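Local coordinates for putative sensory box/GGDEF family protein (Vibrio parahaemolyticus, PDB 3LID) that probably makes the second messenger cyclic di-GMP from GTP in response to signals received by its extracellular PDC-type sensor domain, the part described here, at residues Leu23-Ile37 and Ala249-Leu263. Sequence-based numbering, arbitrary orientation.
Sequences LAYTGREYNNIQDQI and AFSSIKFVSNEPLHL
Phe255 holds CG anti to its backbone N (chi1 -180°) and Tyr30 holds CG beside its own N, torsions that bring the two rings together at the middle of the contact. Their planes stand at 87° with centroids 5.3 Å apart, a T-shaped stack in which the Tyr30 ring points its edge, at CD2, toward one face of Phe255; Val256 CG2 covers the opposite face, and Ile33 CG2 lies at the rim, 3.8 Å from Phe255 CZ. Gln34, extended beyond CG, has OE1 accept a hydrogen bond from Val256 N at 2.8 Å. The N-H points almost straight at the oxygen, yet the donor sits well above the amide plane. Gln34 NE2 hydrogen-bonds Glu38 OE2 and a water. Gly27 CA approaches Ile253 CG2 to 4.0 Å, while Ile253 CD1 packs against Tyr30 CB. Leu23 divides its methyls, CD1 over the Ala249-Phe250 backbone and CD2 3.7 Å from Leu263 CB; one water joins Leu23 O to Ser251 OG. Segment 23-37 of helix 9-45 runs 18° from parallel to strand segment 249-254, in the hairpin of 246-254 with 260-268. Strand 189-195 extends the interface through Ile191 and Leu193; Leu177 of helix 174-181 and Leu152 of strand 150-160 pack on Phe255, linking the helix to both sheets of the PDC-fold sensor domain.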
loop_
_atom_site.group_PDB
_atom_site.type_symbol
_atom_site.label_atom_id
_atom_site.label_comp_id
_atom_site.label_asym_id
_atom_site.label_seq_id
_atom_site.Cartn_x
_atom_site.Cartn_y
_atom_site.Cartn_z
ATOM N N LEU A 23 -14.888 -3.669 -8.854
ATOM C CA LEU A 23 -14.363 -2.551 -8.019
ATOM C C LEU A 23 -14.959 -2.602 -6.598
ATOM O O LEU A 23 -14.284 -2.313 -5.634
ATOM C CB LEU A 23 -14.647 -1.183 -8.672
ATOM C CG LEU A 23 -13.845 -0.992 -9.958
ATOM C CD1 LEU A 23 -14.324 0.358 -10.562
ATOM C CD2 LEU A 23 -12.340 -0.862 -9.656
ATOM N N ALA A 24 -16.253 -2.945 -6.460
ATOM C CA ALA A 24 -16.801 -3.076 -5.143
ATOM C C ALA A 24 -16.150 -4.226 -4.365
ATOM O O ALA A 24 -15.924 -4.078 -3.150
ATOM C CB ALA A 24 -18.396 -3.283 -5.245
ATOM N N TYR A 25 -15.941 -5.360 -5.036
ATOM C CA TYR A 25 -15.287 -6.519 -4.447
ATOM C C TYR A 25 -13.873 -6.132 -3.893
ATOM O O TYR A 25 -13.521 -6.446 -2.724
ATOM C CB TYR A 25 -15.117 -7.543 -5.517
ATOM C CG TYR A 25 -14.518 -8.853 -5.072
ATOM C CD1 TYR A 25 -15.342 -9.963 -4.865
ATOM C CD2 TYR A 25 -13.149 -9.022 -4.927
ATOM C CE1 TYR A 25 -14.783 -11.211 -4.482
ATOM C CE2 TYR A 25 -12.604 -10.231 -4.565
ATOM C CZ TYR A 25 -13.419 -11.311 -4.338
ATOM O OH TYR A 25 -12.849 -12.523 -3.985
ATOM N N THR A 26 -13.124 -5.509 -4.773
ATOM C CA THR A 26 -11.738 -5.288 -4.426
ATOM C C THR A 26 -11.714 -4.191 -3.380
ATOM O O THR A 26 -10.848 -4.198 -2.475
ATOM C CB THR A 26 -10.977 -4.877 -5.690
ATOM O OG1 THR A 26 -10.954 -6.006 -6.554
ATOM C CG2 THR A 26 -9.508 -4.479 -5.322
ATOM N N GLY A 27 -12.643 -3.238 -3.429
ATOM C CA GLY A 27 -12.638 -2.207 -2.365
ATOM C C GLY A 27 -12.882 -2.829 -1.018
ATOM O O GLY A 27 -12.268 -2.418 -0.012
ATOM N N ARG A 28 -13.800 -3.812 -0.958
ATOM C CA ARG A 28 -14.039 -4.502 0.307
ATOM C C ARG A 28 -12.779 -5.253 0.798
ATOM O O ARG A 28 -12.516 -5.318 2.007
ATOM C CB ARG A 28 -15.201 -5.514 0.119
ATOM C CG ARG A 28 -16.567 -4.719 0.090
ATOM C CD ARG A 28 -17.769 -5.702 0.111
ATOM N NE ARG A 28 -17.819 -6.563 -1.042
ATOM C CZ ARG A 28 -18.612 -6.378 -2.084
ATOM N NH1 ARG A 28 -19.406 -5.322 -2.186
ATOM N NH2 ARG A 28 -18.584 -7.288 -3.026
ATOM N N GLU A 29 -12.027 -5.809 -0.132
ATOM C CA GLU A 29 -10.768 -6.496 0.257
ATOM C C GLU A 29 -9.747 -5.491 0.865
ATOM O O GLU A 29 -9.150 -5.783 1.936
ATOM C CB GLU A 29 -10.108 -7.221 -0.892
ATOM C CG GLU A 29 -11.037 -8.385 -1.408
ATOM C CD GLU A 29 -10.258 -9.479 -2.077
ATOM O OE1 GLU A 29 -9.589 -9.198 -3.069
ATOM O OE2 GLU A 29 -10.382 -10.625 -1.611
ATOM N N TYR A 30 -9.604 -4.315 0.253
ATOM C CA TYR A 30 -8.740 -3.291 0.869
ATOM C C TYR A 30 -9.280 -2.863 2.217
ATOM O O TYR A 30 -8.469 -2.619 3.138
ATOM C CB TYR A 30 -8.539 -2.046 -0.027
ATOM C CG TYR A 30 -7.475 -2.285 -1.076
ATOM C CD1 TYR A 30 -7.822 -2.783 -2.338
ATOM C CD2 TYR A 30 -6.105 -2.008 -0.835
ATOM C CE1 TYR A 30 -6.826 -3.032 -3.337
ATOM C CE2 TYR A 30 -5.167 -2.208 -1.818
ATOM C CZ TYR A 30 -5.508 -2.700 -3.061
ATOM O OH TYR A 30 -4.512 -2.934 -4.036
ATOM N N ASN A 31 -10.599 -2.695 2.351
ATOM C CA ASN A 31 -11.098 -2.349 3.685
ATOM C C ASN A 31 -10.765 -3.405 4.720
ATOM O O ASN A 31 -10.424 -3.070 5.893
ATOM C CB ASN A 31 -12.625 -2.225 3.664
ATOM C CG ASN A 31 -13.144 -1.044 2.815
ATOM O OD1 ASN A 31 -12.491 -0.013 2.585
ATOM N ND2 ASN A 31 -14.339 -1.236 2.301
ATOM N N ASN A 32 -10.844 -4.665 4.324
ATOM C CA ASN A 32 -10.470 -5.740 5.250
ATOM C C ASN A 32 -8.977 -5.713 5.590
ATOM O O ASN A 32 -8.529 -5.898 6.739
ATOM C CB ASN A 32 -10.867 -7.119 4.708
ATOM C CG ASN A 32 -12.350 -7.399 5.004
ATOM O OD1 ASN A 32 -13.014 -6.522 5.555
ATOM N ND2 ASN A 32 -12.879 -8.542 4.559
ATOM N N ILE A 33 -8.188 -5.489 4.575
ATOM C CA ILE A 33 -6.732 -5.373 4.842
ATOM C C ILE A 33 -6.465 -4.207 5.860
ATOM O O ILE A 33 -5.644 -4.325 6.791
ATOM C CB ILE A 33 -5.955 -5.106 3.517
ATOM C CG1 ILE A 33 -5.929 -6.367 2.629
ATOM C CG2 ILE A 33 -4.498 -4.587 3.802
ATOM C CD1 ILE A 33 -5.108 -7.511 3.202
ATOM N N GLN A 34 -7.131 -3.082 5.661
ATOM C CA GLN A 34 -6.975 -1.971 6.607
ATOM C C GLN A 34 -7.336 -2.415 8.045
ATOM O O GLN A 34 -6.592 -2.112 9.013
ATOM C CB GLN A 34 -7.878 -0.823 6.189
ATOM C CG GLN A 34 -7.934 0.227 7.300
ATOM C CD GLN A 34 -8.389 1.574 6.850
ATOM O OE1 GLN A 34 -8.486 1.890 5.694
ATOM N NE2 GLN A 34 -8.571 2.435 7.827
ATOM N N ASP A 35 -8.429 -3.146 8.208
ATOM C CA ASP A 35 -8.842 -3.633 9.581
ATOM C C ASP A 35 -7.713 -4.546 10.143
ATOM O O ASP A 35 -7.356 -4.485 11.335
ATOM C CB ASP A 35 -10.120 -4.476 9.387
ATOM C CG ASP A 35 -10.718 -4.917 10.702
ATOM O OD1 ASP A 35 -11.383 -4.115 11.346
ATOM O OD2 ASP A 35 -10.438 -6.059 11.055
ATOM N N GLN A 36 -7.142 -5.389 9.301
ATOM C CA GLN A 36 -6.110 -6.374 9.728
ATOM C C GLN A 36 -4.844 -5.537 10.181
ATOM O O GLN A 36 -4.186 -5.815 11.179
ATOM C CB GLN A 36 -5.741 -7.245 8.526
ATOM C CG GLN A 36 -4.779 -8.327 8.738
ATOM C CD GLN A 36 -4.513 -9.176 7.435
ATOM O OE1 GLN A 36 -5.394 -9.326 6.556
ATOM N NE2 GLN A 36 -3.306 -9.724 7.329
ATOM N N ILE A 37 -4.514 -4.514 9.382
ATOM C CA ILE A 37 -3.366 -3.653 9.719
ATOM C C ILE A 37 -3.643 -2.869 11.060
ATOM O O ILE A 37 -2.748 -2.776 11.960
ATOM C CB ILE A 37 -3.180 -2.624 8.629
ATOM C CG1 ILE A 37 -2.530 -3.287 7.389
ATOM C CG2 ILE A 37 -2.162 -1.539 9.159
ATOM C CD1 ILE A 37 -2.653 -2.302 6.188
ATOM N N ALA A 249 -13.858 2.271 -15.738
ATOM C CA ALA A 249 -14.714 2.146 -14.609
ATOM C C ALA A 249 -13.880 2.531 -13.369
ATOM O O ALA A 249 -12.671 2.260 -13.365
ATOM C CB ALA A 249 -15.240 0.716 -14.471
ATOM N N PHE A 250 -14.505 3.246 -12.450
ATOM C CA PHE A 250 -13.728 3.832 -11.349
ATOM C C PHE A 250 -14.512 3.786 -10.057
ATOM O O PHE A 250 -15.780 3.767 -10.005
ATOM C CB PHE A 250 -13.366 5.297 -11.686
ATOM C CG PHE A 250 -14.582 6.126 -12.199
ATOM C CD1 PHE A 250 -15.455 6.755 -11.318
ATOM C CD2 PHE A 250 -14.808 6.238 -13.591
ATOM C CE1 PHE A 250 -16.584 7.480 -11.817
ATOM C CE2 PHE A 250 -15.911 6.949 -14.071
ATOM C CZ PHE A 250 -16.772 7.545 -13.198
ATOM N N SER A 251 -13.761 3.730 -8.952
ATOM C CA SER A 251 -14.377 3.824 -7.663
ATOM C C SER A 251 -13.280 4.433 -6.769
ATOM O O SER A 251 -12.129 4.592 -7.215
ATOM C CB SER A 251 -14.840 2.473 -7.117
ATOM O OG SER A 251 -13.675 1.675 -6.923
ATOM N N SER A 252 -13.638 4.750 -5.552
ATOM C CA SER A 252 -12.672 5.356 -4.582
ATOM C C SER A 252 -12.759 4.688 -3.224
ATOM O O SER A 252 -13.887 4.370 -2.764
ATOM C CB SER A 252 -12.861 6.873 -4.464
ATOM O OG SER A 252 -12.694 7.464 -5.740
ATOM N N ILE A 253 -11.593 4.537 -2.564
ATOM C CA ILE A 253 -11.660 4.089 -1.150
ATOM C C ILE A 253 -10.778 4.972 -0.380
ATOM O O ILE A 253 -10.045 5.811 -0.984
ATOM C CB ILE A 253 -11.134 2.681 -0.965
ATOM C CG1 ILE A 253 -9.703 2.602 -1.423
ATOM C CG2 ILE A 253 -12.110 1.697 -1.715
ATOM C CD1 ILE A 253 -9.068 1.088 -1.259
ATOM N N LYS A 254 -10.894 4.853 0.960
ATOM C CA LYS A 254 -9.923 5.550 1.784
ATOM C C LYS A 254 -9.132 4.445 2.484
ATOM O O LYS A 254 -9.727 3.683 3.231
ATOM C CB LYS A 254 -10.581 6.495 2.769
ATOM C CG LYS A 254 -11.044 7.759 1.968
ATOM C CD LYS A 254 -11.584 8.825 2.888
ATOM C CE LYS A 254 -12.248 9.983 2.134
ATOM N NZ LYS A 254 -11.432 10.370 0.974
ATOM N N PHE A 255 -7.842 4.323 2.132
ATOM C CA PHE A 255 -7.070 3.152 2.629
ATOM C C PHE A 255 -6.002 3.684 3.612
ATOM O O PHE A 255 -4.939 4.184 3.167
ATOM C CB PHE A 255 -6.418 2.415 1.450
ATOM C CG PHE A 255 -5.633 1.228 1.888
ATOM C CD1 PHE A 255 -6.256 0.110 2.484
ATOM C CD2 PHE A 255 -4.257 1.221 1.693
ATOM C CE1 PHE A 255 -5.500 -0.997 2.876
ATOM C CE2 PHE A 255 -3.482 0.117 2.065
ATOM C CZ PHE A 255 -4.061 -0.995 2.632
ATOM N N VAL A 256 -6.307 3.540 4.924
ATOM C CA VAL A 256 -5.430 4.004 6.003
ATOM C C VAL A 256 -4.992 5.456 5.714
ATOM O O VAL A 256 -3.806 5.790 5.743
ATOM C CB VAL A 256 -4.158 3.062 6.154
ATOM C CG1 VAL A 256 -3.625 3.233 7.610
ATOM C CG2 VAL A 256 -4.488 1.587 5.809
ATOM N N SER A 257 -5.959 6.299 5.359
ATOM C CA SER A 257 -5.642 7.677 4.975
ATOM C C SER A 257 -6.940 8.449 4.988
ATOM O O SER A 257 -7.981 7.897 4.713
ATOM C CB SER A 257 -5.115 7.709 3.535
ATOM O OG SER A 257 -4.862 9.039 3.133
ATOM N N ASN A 258 -6.876 9.727 5.236
ATOM C CA ASN A 258 -8.022 10.554 4.937
ATOM C C ASN A 258 -8.146 10.966 3.441
ATOM O O ASN A 258 -9.190 11.537 3.040
ATOM C CB ASN A 258 -8.048 11.779 5.885
ATOM C CG ASN A 258 -6.769 12.534 5.895
ATOM O OD1 ASN A 258 -6.120 12.745 4.851
ATOM N ND2 ASN A 258 -6.342 12.946 7.104
ATOM N N GLU A 259 -7.131 10.691 2.611
ATOM C CA GLU A 259 -7.193 11.055 1.202
ATOM C C GLU A 259 -7.734 9.854 0.437
ATOM O O GLU A 259 -7.451 8.684 0.800
ATOM C CB GLU A 259 -5.738 11.293 0.765
ATOM C CG GLU A 259 -5.457 11.703 -0.628
ATOM C CD GLU A 259 -3.946 12.094 -0.732
ATOM O OE1 GLU A 259 -3.151 11.318 -1.351
ATOM O OE2 GLU A 259 -3.599 13.153 -0.139
ATOM N N PRO A 260 -8.422 10.089 -0.669
ATOM C CA PRO A 260 -8.902 8.967 -1.449
ATOM C C PRO A 260 -7.815 8.283 -2.272
ATOM O O PRO A 260 -6.830 8.915 -2.682
ATOM C CB PRO A 260 -9.949 9.597 -2.404
ATOM C CG PRO A 260 -9.480 10.983 -2.543
ATOM C CD PRO A 260 -8.885 11.401 -1.216
ATOM N N LEU A 261 -8.042 6.996 -2.522
ATOM C CA LEU A 261 -7.246 6.180 -3.427
ATOM C C LEU A 261 -8.233 5.725 -4.487
ATOM O O LEU A 261 -9.312 5.247 -4.159
ATOM C CB LEU A 261 -6.694 4.922 -2.714
ATOM C CG LEU A 261 -5.807 4.070 -3.637
ATOM C CD1 LEU A 261 -4.550 4.789 -4.133
ATOM C CD2 LEU A 261 -5.363 2.871 -2.721
ATOM N N HIS A 262 -7.890 5.913 -5.748
ATOM C CA HIS A 262 -8.913 5.591 -6.816
ATOM C C HIS A 262 -8.576 4.292 -7.453
ATOM O O HIS A 262 -7.430 4.026 -7.810
ATOM C CB HIS A 262 -8.879 6.712 -7.875
ATOM C CG HIS A 262 -9.078 8.069 -7.284
ATOM N ND1 HIS A 262 -10.267 8.446 -6.673
ATOM C CD2 HIS A 262 -8.267 9.167 -7.238
ATOM C CE1 HIS A 262 -10.178 9.704 -6.269
ATOM N NE2 HIS A 262 -8.988 10.176 -6.608
ATOM N N LEU A 263 -9.570 3.412 -7.571
ATOM C CA LEU A 263 -9.327 2.114 -8.148
ATOM C C LEU A 263 -9.929 2.227 -9.575
ATOM O O LEU A 263 -11.065 2.664 -9.732
ATOM C CB LEU A 263 -10.104 1.015 -7.402
ATOM C CG LEU A 263 -9.470 0.525 -6.069
ATOM C CD1 LEU A 263 -9.075 1.671 -5.143
ATOM C CD2 LEU A 263 -10.560 -0.366 -5.386
HETATM O O HOH W 1 -14.236 0.262 -4.662
HETATM O O HOH W 2 -13.196 2.940 1.769
HETATM O O HOH W 3 -8.977 5.172 6.448
#